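Local atomic coordinates of endoglucanase E-5 (Thermobifida fusca, PDB entry 2CKS), a protein that hydrolyses internal beta-1,4-glucosidic linkages in cellulose, lichenin and cereal beta-D-glucans, here represented by its family 5 catalytic domain. Residues Q37-C42 with Y267-R272; G241-Q246 with L293-Q298; A57-L62 with G261-N266. All coordinates share one frame; numbering follows the deposited sequence.

Contact 1 (Q37-C42 with Y267-R272)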
loop_
_atom_site.group_PDB
_atom_site.type_symbol
_atom_site.label_atom_id
_atom_site.label_comp_id
_atom_site.label_asym_id
_atom_site.label_seq_id
_atom_site.Cartn_x
_atom_site.Cartn_y
_atom_site.Cartn_z
ATOM N N GLN A 37 4.116 13.253 -6.669
ATOM C CA GLN A 37 4.878 14.194 -7.499
ATOM C C GLN A 37 4.267 14.407 -8.888
ATOM O O GLN A 37 4.610 15.370 -9.581
ATOM C CB GLN A 37 6.336 13.728 -7.632
ATOM C CG GLN A 37 6.615 12.693 -8.714
ATOM C CD GLN A 37 6.437 11.250 -8.260
ATOM O OE1 GLN A 37 5.705 10.967 -7.305
ATOM N NE2 GLN A 37 7.107 10.328 -8.952
ATOM N N TRP A 38 3.395 13.491 -9.300
ATOM C CA TRP A 38 2.736 13.567 -10.601
ATOM C C TRP A 38 1.229 13.798 -10.506
ATOM O O TRP A 38 0.647 14.442 -11.381
ATOM C CB TRP A 38 2.961 12.280 -11.384
ATOM C CG TRP A 38 4.369 11.980 -11.739
ATOM C CD1 TRP A 38 5.310 12.849 -12.204
ATOM C CD2 TRP A 38 4.993 10.701 -11.695
ATOM N NE1 TRP A 38 6.491 12.187 -12.439
ATOM C CE2 TRP A 38 6.316 10.860 -12.143
ATOM C CE3 TRP A 38 4.561 9.420 -11.326
ATOM C CZ2 TRP A 38 7.213 9.798 -12.221
ATOM C CZ3 TRP A 38 5.457 8.366 -11.397
ATOM C CH2 TRP A 38 6.766 8.564 -11.843
ATOM N N PHE A 39 0.588 13.267 -9.464
ATOM C CA PHE A 39 -0.876 13.239 -9.394
ATOM C C PHE A 39 -1.395 13.807 -8.087
ATOM O O PHE A 39 -2.406 13.362 -7.555
ATOM C CB PHE A 39 -1.405 11.822 -9.644
ATOM C CG PHE A 39 -1.069 11.312 -11.004
ATOM C CD1 PHE A 39 -1.824 11.681 -12.106
ATOM C CD2 PHE A 39 0.045 10.505 -11.194
ATOM C CE1 PHE A 39 -1.472 11.236 -13.374
ATOM C CE2 PHE A 39 0.387 10.064 -12.457
ATOM C CZ PHE A 39 -0.376 10.432 -13.540
ATOM N N ASP A 40 -0.690 14.805 -7.582
ATOM C CA ASP A 40 -1.107 15.510 -6.393
ATOM C C ASP A 40 -2.444 16.193 -6.613
ATOM O O ASP A 40 -3.248 16.289 -5.690
ATOM C CB ASP A 40 -0.077 16.569 -6.046
ATOM C CG ASP A 40 -0.197 17.037 -4.644
ATOM O OD1 ASP A 40 -0.086 18.266 -4.427
ATOM O OD2 ASP A 40 -0.404 16.246 -3.701
ATOM N N HIS A 41 -2.671 16.672 -7.840
ATOM C CA HIS A 41 -3.920 17.362 -8.195
ATOM C C HIS A 41 -5.173 16.458 -8.169
ATOM O O HIS A 41 -6.304 16.963 -8.209
ATOM C CB HIS A 41 -3.768 18.115 -9.546
ATOM C CG HIS A 41 -3.472 17.229 -10.719
ATOM N ND1 HIS A 41 -2.312 16.489 -10.825
ATOM C CD2 HIS A 41 -4.185 16.972 -11.841
ATOM C CE1 HIS A 41 -2.338 15.793 -11.950
ATOM N NE2 HIS A 41 -3.461 16.072 -12.587
ATOM N N CYS A 42 -4.973 15.139 -8.100
ATOM C CA CYS A 42 -6.068 14.180 -7.956
ATOM C C CYS A 42 -6.481 13.945 -6.511
ATOM O O CYS A 42 -7.412 13.189 -6.256
ATOM C CB CYS A 42 -5.681 12.833 -8.563
ATOM S SG CYS A 42 -5.735 12.829 -10.358
ATOM N N TYR A 267 -5.550 5.533 -7.565
ATOM C CA TYR A 267 -6.571 6.578 -7.483
ATOM C C TYR A 267 -6.058 7.862 -8.149
ATOM O O TYR A 267 -5.608 8.809 -7.477
ATOM C CB TYR A 267 -6.904 6.838 -6.006
ATOM C CG TYR A 267 -8.254 7.462 -5.752
ATOM C CD1 TYR A 267 -9.434 6.755 -6.004
ATOM C CD2 TYR A 267 -8.357 8.751 -5.244
ATOM C CE1 TYR A 267 -10.675 7.318 -5.750
ATOM C CE2 TYR A 267 -9.606 9.325 -4.996
ATOM C CZ TYR A 267 -10.756 8.604 -5.252
ATOM O OH TYR A 267 -11.983 9.184 -5.017
ATOM N N SER A 268 -6.058 7.857 -9.474
ATOM C CA SER A 268 -5.607 8.994 -10.283
ATOM C C SER A 268 -6.299 8.942 -11.633
ATOM O O SER A 268 -6.993 7.978 -11.946
ATOM C CB SER A 268 -4.093 8.968 -10.492
ATOM O OG SER A 268 -3.731 8.153 -11.591
ATOM N N ASP A 269 -6.061 9.972 -12.439
ATOM C CA ASP A 269 -6.547 10.017 -13.812
ATOM C C ASP A 269 -5.406 9.903 -14.826
ATOM O O ASP A 269 -5.471 10.461 -15.919
ATOM C CB ASP A 269 -7.423 11.256 -14.039
ATOM C CG ASP A 269 -6.640 12.548 -14.049
ATOM O OD1 ASP A 269 -5.479 12.577 -13.577
ATOM O OD2 ASP A 269 -7.134 13.598 -14.518
ATOM N N ASP A 270 -4.381 9.144 -14.466
ATOM C CA ASP A 270 -3.330 8.769 -15.405
ATOM C C ASP A 270 -3.950 8.073 -16.619
ATOM O O ASP A 270 -5.030 7.483 -16.522
ATOM C CB ASP A 270 -2.332 7.840 -14.722
ATOM C CG ASP A 270 -1.163 7.511 -15.598
ATOM O OD1 ASP A 270 -0.829 6.307 -15.688
ATOM O OD2 ASP A 270 -0.530 8.381 -16.236
ATOM N N PHE A 271 -3.269 8.126 -17.759
ATOM C CA PHE A 271 -3.811 7.534 -18.988
ATOM C C PHE A 271 -3.942 6.008 -18.957
ATOM O O PHE A 271 -4.748 5.435 -19.693
ATOM C CB PHE A 271 -2.981 7.968 -20.207
ATOM C CG PHE A 271 -1.656 7.264 -20.338
ATOM C CD1 PHE A 271 -0.504 7.810 -19.787
ATOM C CD2 PHE A 271 -1.558 6.060 -21.040
ATOM C CE1 PHE A 271 0.724 7.163 -19.917
ATOM C CE2 PHE A 271 -0.337 5.407 -21.172
ATOM C CZ PHE A 271 0.806 5.953 -20.612
ATOM N N ARG A 272 -3.145 5.357 -18.128
ATOM C CA ARG A 272 -3.104 3.906 -18.094
ATOM C C ARG A 272 -4.401 3.318 -17.555
ATOM O O ARG A 272 -5.119 3.956 -16.785
ATOM C CB ARG A 272 -1.923 3.438 -17.261
ATOM C CG ARG A 272 -0.573 3.809 -17.863
ATOM C CD ARG A 272 0.592 3.410 -16.982
ATOM N NE ARG A 272 1.884 3.765 -17.563
ATOM C CZ ARG A 272 2.448 4.973 -17.513
ATOM N NH1 ARG A 272 1.852 5.995 -16.908
ATOM N NH2 ARG A 272 3.632 5.162 -18.084
HETATM O O HOH W 1 -3.733 14.165 -14.635
#

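Contact 2 (G241-Q246 with L293-Q298)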
loop_
_atom_site.group_PDB
_atom_site.type_symbol
_atom_site.label_atom_id
_atom_site.label_comp_id
_atom_site.label_asym_id
_atom_site.label_seq_id
_atom_site.Cartn_x
_atom_site.Cartn_y
_atom_site.Cartn_z
ATOM N N GLY A 241 -2.827 -1.920 -20.253
ATOM C CA GLY A 241 -3.257 -3.061 -21.041
ATOM C C GLY A 241 -4.631 -3.562 -20.649
ATOM O O GLY A 241 -5.340 -2.944 -19.839
ATOM N N ALA A 242 -5.011 -4.696 -21.234
ATOM C CA ALA A 242 -6.331 -5.271 -21.032
ATOM C C ALA A 242 -6.468 -5.829 -19.629
ATOM O O ALA A 242 -5.515 -6.368 -19.058
ATOM C CB ALA A 242 -6.600 -6.373 -22.044
ATOM N N ASN A 243 -7.670 -5.697 -19.098
ATOM C CA ASN A 243 -8.016 -6.246 -17.802
ATOM C C ASN A 243 -8.301 -7.735 -17.864
ATOM O O ASN A 243 -8.879 -8.239 -18.842
ATOM C CB ASN A 243 -9.235 -5.525 -17.250
ATOM C CG ASN A 243 -8.923 -4.102 -16.864
ATOM O OD1 ASN A 243 -8.042 -3.857 -16.043
ATOM N ND2 ASN A 243 -9.615 -3.157 -17.475
ATOM N N ASP A 244 -7.891 -8.447 -16.824
ATOM C CA ASP A 244 -8.339 -9.812 -16.622
ATOM C C ASP A 244 -9.091 -9.886 -15.313
ATOM O O ASP A 244 -8.518 -10.217 -14.281
ATOM C CB ASP A 244 -7.167 -10.783 -16.630
ATOM C CG ASP A 244 -7.620 -12.235 -16.694
ATOM O OD1 ASP A 244 -8.770 -12.537 -16.326
ATOM O OD2 ASP A 244 -6.881 -13.141 -17.108
ATOM N N PHE A 245 -10.380 -9.565 -15.353
ATOM C CA PHE A 245 -11.180 -9.524 -14.144
ATOM C C PHE A 245 -11.465 -10.922 -13.607
ATOM O O PHE A 245 -11.707 -11.081 -12.421
ATOM C CB PHE A 245 -12.479 -8.739 -14.365
ATOM C CG PHE A 245 -12.269 -7.273 -14.650
ATOM C CD1 PHE A 245 -12.805 -6.685 -15.784
ATOM C CD2 PHE A 245 -11.546 -6.479 -13.771
ATOM C CE1 PHE A 245 -12.614 -5.337 -16.043
ATOM C CE2 PHE A 245 -11.359 -5.134 -14.020
ATOM C CZ PHE A 245 -11.897 -4.560 -15.156
ATOM N N GLN A 246 -11.453 -11.932 -14.475
ATOM C CA GLN A 246 -11.655 -13.295 -14.015
ATOM C C GLN A 246 -10.521 -13.703 -13.078
ATOM O O GLN A 246 -10.762 -14.211 -11.996
ATOM C CB GLN A 246 -11.765 -14.265 -15.198
ATOM C CG GLN A 246 -12.187 -15.670 -14.808
ATOM C CD GLN A 246 -13.580 -15.733 -14.175
ATOM O OE1 GLN A 246 -14.381 -14.803 -14.304
ATOM N NE2 GLN A 246 -13.863 -16.832 -13.496
ATOM N N LEU A 293 -15.211 6.835 -14.646
ATOM C CA LEU A 293 -14.449 5.637 -14.283
ATOM C C LEU A 293 -14.048 4.789 -15.467
ATOM O O LEU A 293 -14.880 4.459 -16.328
ATOM C CB LEU A 293 -15.249 4.755 -13.330
ATOM C CG LEU A 293 -15.751 5.427 -12.059
ATOM C CD1 LEU A 293 -16.515 4.412 -11.223
ATOM C CD2 LEU A 293 -14.615 6.045 -11.269
ATOM N N LYS A 294 -12.781 4.393 -15.482
ATOM C CA LYS A 294 -12.320 3.343 -16.376
ATOM C C LYS A 294 -12.949 2.030 -15.909
ATOM O O LYS A 294 -13.517 1.954 -14.815
ATOM C CB LYS A 294 -10.794 3.230 -16.350
ATOM C CG LYS A 294 -10.048 4.473 -16.837
ATOM C CD LYS A 294 -8.707 4.111 -17.449
ATOM C CE LYS A 294 -7.831 5.326 -17.720
ATOM N NZ LYS A 294 -7.241 5.933 -16.460
ATOM N N ALA A 295 -12.846 0.996 -16.732
ATOM C CA ALA A 295 -13.410 -0.311 -16.394
ATOM C C ALA A 295 -12.887 -0.841 -15.055
ATOM O O ALA A 295 -13.659 -1.335 -14.234
ATOM C CB ALA A 295 -13.114 -1.292 -17.499
ATOM N N SER A 296 -11.580 -0.709 -14.835
ATOM C CA SER A 296 -10.947 -1.149 -13.589
ATOM C C SER A 296 -11.475 -0.348 -12.402
ATOM O O SER A 296 -11.596 -0.875 -11.294
ATOM C CB SER A 296 -9.416 -1.021 -13.688
ATOM O OG SER A 296 -9.006 0.333 -13.762
ATOM N N GLY A 297 -11.784 0.922 -12.643
ATOM C CA GLY A 297 -12.371 1.800 -11.648
ATOM C C GLY A 297 -13.758 1.367 -11.209
ATOM O O GLY A 297 -14.053 1.322 -10.023
ATOM N N GLN A 298 -14.620 1.045 -12.163
ATOM C CA GLN A 298 -15.960 0.578 -11.827
ATOM C C GLN A 298 -15.879 -0.752 -11.078
ATOM O O GLN A 298 -16.626 -0.972 -10.133
ATOM C CB GLN A 298 -16.855 0.442 -13.058
ATOM C CG GLN A 298 -18.327 0.153 -12.696
ATOM C CD GLN A 298 -18.904 1.112 -11.638
ATOM O OE1 GLN A 298 -19.140 2.290 -11.921
ATOM N NE2 GLN A 298 -19.108 0.606 -10.411
HETATM O O HOH W 2 -9.594 -0.259 -16.909
#

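Contact 3 (A57-L62 with G261-N266)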
loop_
_atom_site.group_PDB
_atom_site.type_symbol
_atom_site.label_atom_id
_atom_site.label_comp_id
_atom_site.label_asym_id
_atom_site.label_seq_id
_atom_site.Cartn_x
_atom_site.Cartn_y
_atom_site.Cartn_z
ATOM N N ALA A 57 -14.073 3.044 1.012
ATOM C CA ALA A 57 -12.730 2.528 1.284
ATOM C C ALA A 57 -12.461 2.536 2.783
ATOM O O ALA A 57 -12.917 3.428 3.484
ATOM C CB ALA A 57 -11.698 3.360 0.574
ATOM N N ASP A 58 -11.726 1.532 3.256
ATOM C CA ASP A 58 -11.239 1.476 4.637
ATOM C C ASP A 58 -9.914 2.203 4.842
ATOM O O ASP A 58 -9.580 2.614 5.949
ATOM C CB ASP A 58 -10.988 0.028 5.050
ATOM C CG ASP A 58 -12.221 -0.818 5.016
ATOM O OD1 ASP A 58 -13.232 -0.390 5.612
ATOM O OD2 ASP A 58 -12.274 -1.927 4.425
ATOM N N ILE A 59 -9.149 2.323 3.762
ATOM C CA ILE A 59 -7.735 2.648 3.852
ATOM C C ILE A 59 -7.274 3.309 2.553
ATOM O O ILE A 59 -7.793 3.015 1.464
ATOM C CB ILE A 59 -6.961 1.334 4.163
ATOM C CG1 ILE A 59 -5.474 1.566 4.424
ATOM C CG2 ILE A 59 -7.138 0.310 3.063
ATOM C CD1 ILE A 59 -4.834 0.400 5.178
ATOM N N ILE A 60 -6.321 4.220 2.688
ATOM C CA ILE A 60 -5.674 4.876 1.559
ATOM C C ILE A 60 -4.172 4.735 1.750
ATOM O O ILE A 60 -3.645 4.955 2.841
ATOM C CB ILE A 60 -6.085 6.370 1.438
ATOM C CG1 ILE A 60 -5.466 6.996 0.176
ATOM C CG2 ILE A 60 -5.702 7.172 2.665
ATOM C CD1 ILE A 60 -6.007 8.341 -0.175
ATOM N N ARG A 61 -3.494 4.355 0.683
ATOM C CA ARG A 61 -2.046 4.316 0.671
ATOM C C ARG A 61 -1.538 5.564 -0.036
ATOM O O ARG A 61 -1.918 5.844 -1.179
ATOM C CB ARG A 61 -1.595 3.058 -0.037
ATOM C CG ARG A 61 -0.111 2.924 -0.276
ATOM C CD ARG A 61 0.095 1.699 -1.073
ATOM N NE ARG A 61 1.443 1.216 -1.271
ATOM C CZ ARG A 61 2.006 1.041 -2.465
ATOM N NH1 ARG A 61 1.422 1.431 -3.592
ATOM N NH2 ARG A 61 3.191 0.487 -2.527
ATOM N N LEU A 62 -0.699 6.322 0.665
ATOM C CA LEU A 62 -0.113 7.546 0.144
ATOM C C LEU A 62 1.265 7.247 -0.440
ATOM O O LEU A 62 2.229 7.039 0.296
ATOM C CB LEU A 62 -0.010 8.579 1.268
ATOM C CG LEU A 62 -1.319 8.890 1.998
ATOM C CD1 LEU A 62 -1.052 9.790 3.198
ATOM C CD2 LEU A 62 -2.332 9.522 1.069
ATOM N N GLY A 261 -5.708 -7.659 3.554
ATOM C CA GLY A 261 -6.056 -6.316 3.126
ATOM C C GLY A 261 -5.388 -5.957 1.812
ATOM O O GLY A 261 -4.382 -6.563 1.419
ATOM N N TRP A 262 -5.965 -4.980 1.120
ATOM C CA TRP A 262 -5.418 -4.513 -0.139
ATOM C C TRP A 262 -5.729 -3.060 -0.453
ATOM O O TRP A 262 -6.732 -2.503 -0.001
ATOM C CB TRP A 262 -5.900 -5.385 -1.304
ATOM C CG TRP A 262 -7.402 -5.678 -1.443
ATOM C CD1 TRP A 262 -8.032 -6.835 -1.089
ATOM C CD2 TRP A 262 -8.412 -4.858 -2.066
ATOM N NE1 TRP A 262 -9.363 -6.787 -1.431
ATOM C CE2 TRP A 262 -9.626 -5.588 -2.036
ATOM C CE3 TRP A 262 -8.424 -3.566 -2.613
ATOM C CZ2 TRP A 262 -10.826 -5.076 -2.536
ATOM C CZ3 TRP A 262 -9.619 -3.072 -3.135
ATOM C CH2 TRP A 262 -10.797 -3.824 -3.089
ATOM N N THR A 263 -4.836 -2.466 -1.241
ATOM C CA THR A 263 -5.035 -1.146 -1.825
ATOM C C THR A 263 -4.703 -1.226 -3.306
ATOM O O THR A 263 -3.564 -1.527 -3.669
ATOM C CB THR A 263 -4.152 -0.065 -1.120
ATOM O OG1 THR A 263 -2.823 -0.557 -0.883
ATOM C CG2 THR A 263 -4.695 0.273 0.245
ATOM N N LYS A 264 -5.686 -0.946 -4.160
ATOM C CA LYS A 264 -5.503 -1.077 -5.597
ATOM C C LYS A 264 -4.755 0.123 -6.174
ATOM O O LYS A 264 -4.968 1.263 -5.768
ATOM C CB LYS A 264 -6.849 -1.227 -6.314
ATOM C CG LYS A 264 -6.716 -1.323 -7.831
ATOM C CD LYS A 264 -8.006 -1.649 -8.527
ATOM C CE LYS A 264 -7.750 -1.971 -9.980
ATOM N NZ LYS A 264 -7.046 -0.865 -10.692
ATOM N N TRP A 265 -3.891 -0.161 -7.140
ATOM C CA TRP A 265 -3.196 0.853 -7.919
ATOM C C TRP A 265 -4.101 1.193 -9.102
ATOM O O TRP A 265 -4.402 0.302 -9.894
ATOM C CB TRP A 265 -1.900 0.226 -8.426
ATOM C CG TRP A 265 -0.908 1.137 -9.063
ATOM C CD1 TRP A 265 -0.568 1.164 -10.379
ATOM C CD2 TRP A 265 -0.057 2.097 -8.411
ATOM N NE1 TRP A 265 0.405 2.108 -10.598
ATOM C CE2 TRP A 265 0.740 2.691 -9.408
ATOM C CE3 TRP A 265 0.096 2.529 -7.088
ATOM C CZ2 TRP A 265 1.679 3.680 -9.124
ATOM C CZ3 TRP A 265 1.023 3.517 -6.808
ATOM C CH2 TRP A 265 1.806 4.077 -7.826
ATOM N N ASN A 266 -4.578 2.428 -9.259
ATOM C CA ASN A 266 -4.340 3.572 -8.378
ATOM C C ASN A 266 -5.483 4.599 -8.519
ATOM O O ASN A 266 -6.261 4.538 -9.480
ATOM C CB ASN A 266 -3.002 4.225 -8.723
ATOM C CG ASN A 266 -2.955 4.742 -10.150
ATOM O OD1 ASN A 266 -3.488 5.812 -10.447
ATOM N ND2 ASN A 266 -2.342 3.968 -11.050
#

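Contact 1 (Q37-C42 with Y267-R272)
Phe39 packs its ring on the CB of Ser268, which lies 4.3 Å from the centroid of the Phe39 ring, 30° off the ring normal, an off-centre CH-pi contact. Farther along, CZ of Phe39 packs against Asp270, 3.5 Å from its CB. Asp269 CG lies between its own N and carbonyl carbon, which brings OD1 to the edge of Phe39, near the ring plane; ring and carboxylate planes are 82° apart. His34 stacks on the same phenyl ring.

The sulfur contacts come from Cys42, whose SG packs beside Asp269 and is bonded to Cys282 in a disulfide. Asp269 OD2 accepts from the backbone N of Cys282, so one residue meets both halves of the bridge.

Polar links are indirect or local. A water lies 2.8 Å from His41 NE2, at the edge of the imidazole, and donates to Asp269 OD1 at 2.6 Å. Ser268 OG, which also bonds Asn266, accepts a nearly straight bond from Asp270 N (3.1 Å, 167°), which makes an ST turn, and Arg272 NH1 meets the syn lone pair of Asp270 OD1 in a salt bridge. Together these contacts join the helical turn after strand 29-32 and the loop after strand 262-265 of a TIM barrel, beside a disulfide.

Contact 2 (G241-Q246 with L293-Q298)
Ala295 meets both Asn243 and Phe245 directly after Lys294, the N-cap of helix 295-304, whose NZ turns away from this contact to backbone carbonyls that include those of Asp270 and Arg272. Ala295 CB lies 4.0 Å from Asn243 ND2, while the far end of the phenyl ring reaches along the helix start, with Phe245 CZ 3.8 Å from the carbonyl O of Ala295 and a little farther from the methyl group.

At Ser296 the approach changes: its CA sits at the edge of the Phe245 ring, near the ring plane, 3.9 Å from CZ. A water joins the two segments here, accepting from Asn243 ND2 at 3.0 Å and from Ser296 N at 2.9 Å, and so serves an N-H of the helix's first turn. With chi1 -70°, Asn243 carries its amide toward the helix, and its CB lies 3.5 Å above the plane of Phe245, over one face toward the rim. The remaining polar ends go to neighbouring loops, Asn243 OD1 to Thr234 OG1 and Ser296 OG to the carbonyl of Ser273.

Farther on, Gln298 N closes the first helical turn onto Lys294 O, and Trp299 stacks on Phe245. With Asp244 as N-cap of helix 245-258, this is packing between the N-terminal ends of two outer helices of the TIM barrel, the (beta/alpha)8 fold.

Contact 3 (A57-L62 with G261-N266)
Arg61 has its CG anti to the backbone N (chi1 174°), and the chain then runs extended to NE; together these carry the side chain across Thr263 at about a right angle and the guanidinium on to Trp265. On the other strand, Thr263 OG1 is set between its own N and carbonyl carbon, leaving CG2 to meet Ile59. The two methyls touch, Ile59 CG2 to Thr263 CG2 at 3.7 Å, where the side chains again cross at about a right angle. Arg61 passes the hydroxyl side of the same threonine with its aliphatic part, CD lying 3.7 Å from Thr263 OG1; that hydroxyl is hydrogen-bonded to the carbonyl of Thr230.

Strands 59-62 and 262-265 belong to the second and eighth strands of the closed eight-stranded TIM barrel, with strand 29-32 between them. Their axes therefore approach no closer than 7.5 Å and are turned 54° to each other, and the side chains of Ile59, Arg61 and Thr263, pointing into the barrel, make most of the contact.

Arg61 NH1 ends 3.9 Å from Trp265 CZ3, and the indole and guanidinium planes are 71° apart. Salt bridges tie Arg61 to Glu135 through NE and to Glu231, the probable nucleophile, through NH1, which also bonds Ser32 OG on the intervening strand, while NH2 bonds Asn138. This buried guanidinium is thus fixed in position by several partners at the active site. Trp265 precedes a cis peptide bond to Asn266, whose CB packs 3.6 Å above the indole plane.

Contact 3 lies near the centre of the chain, inside the barrel, while contacts 1 and 2 sit toward its periphery; the three centres are about 15 to 17 Å apart. The segments of contact 3 are nested between those of contact 1, and residues 261-266 run straight on into 267-272. Contact 2 crosses both along the chain and touches each of them, contact 1 through Lys294 and contact 3 through the side chain of Lys264, which packs on Ser296. Strand 262-265 thus runs from the interior of contact 3, at the active site, into the loop of contact 1, with helices 245-258 and 295-304 before and after it in the chain.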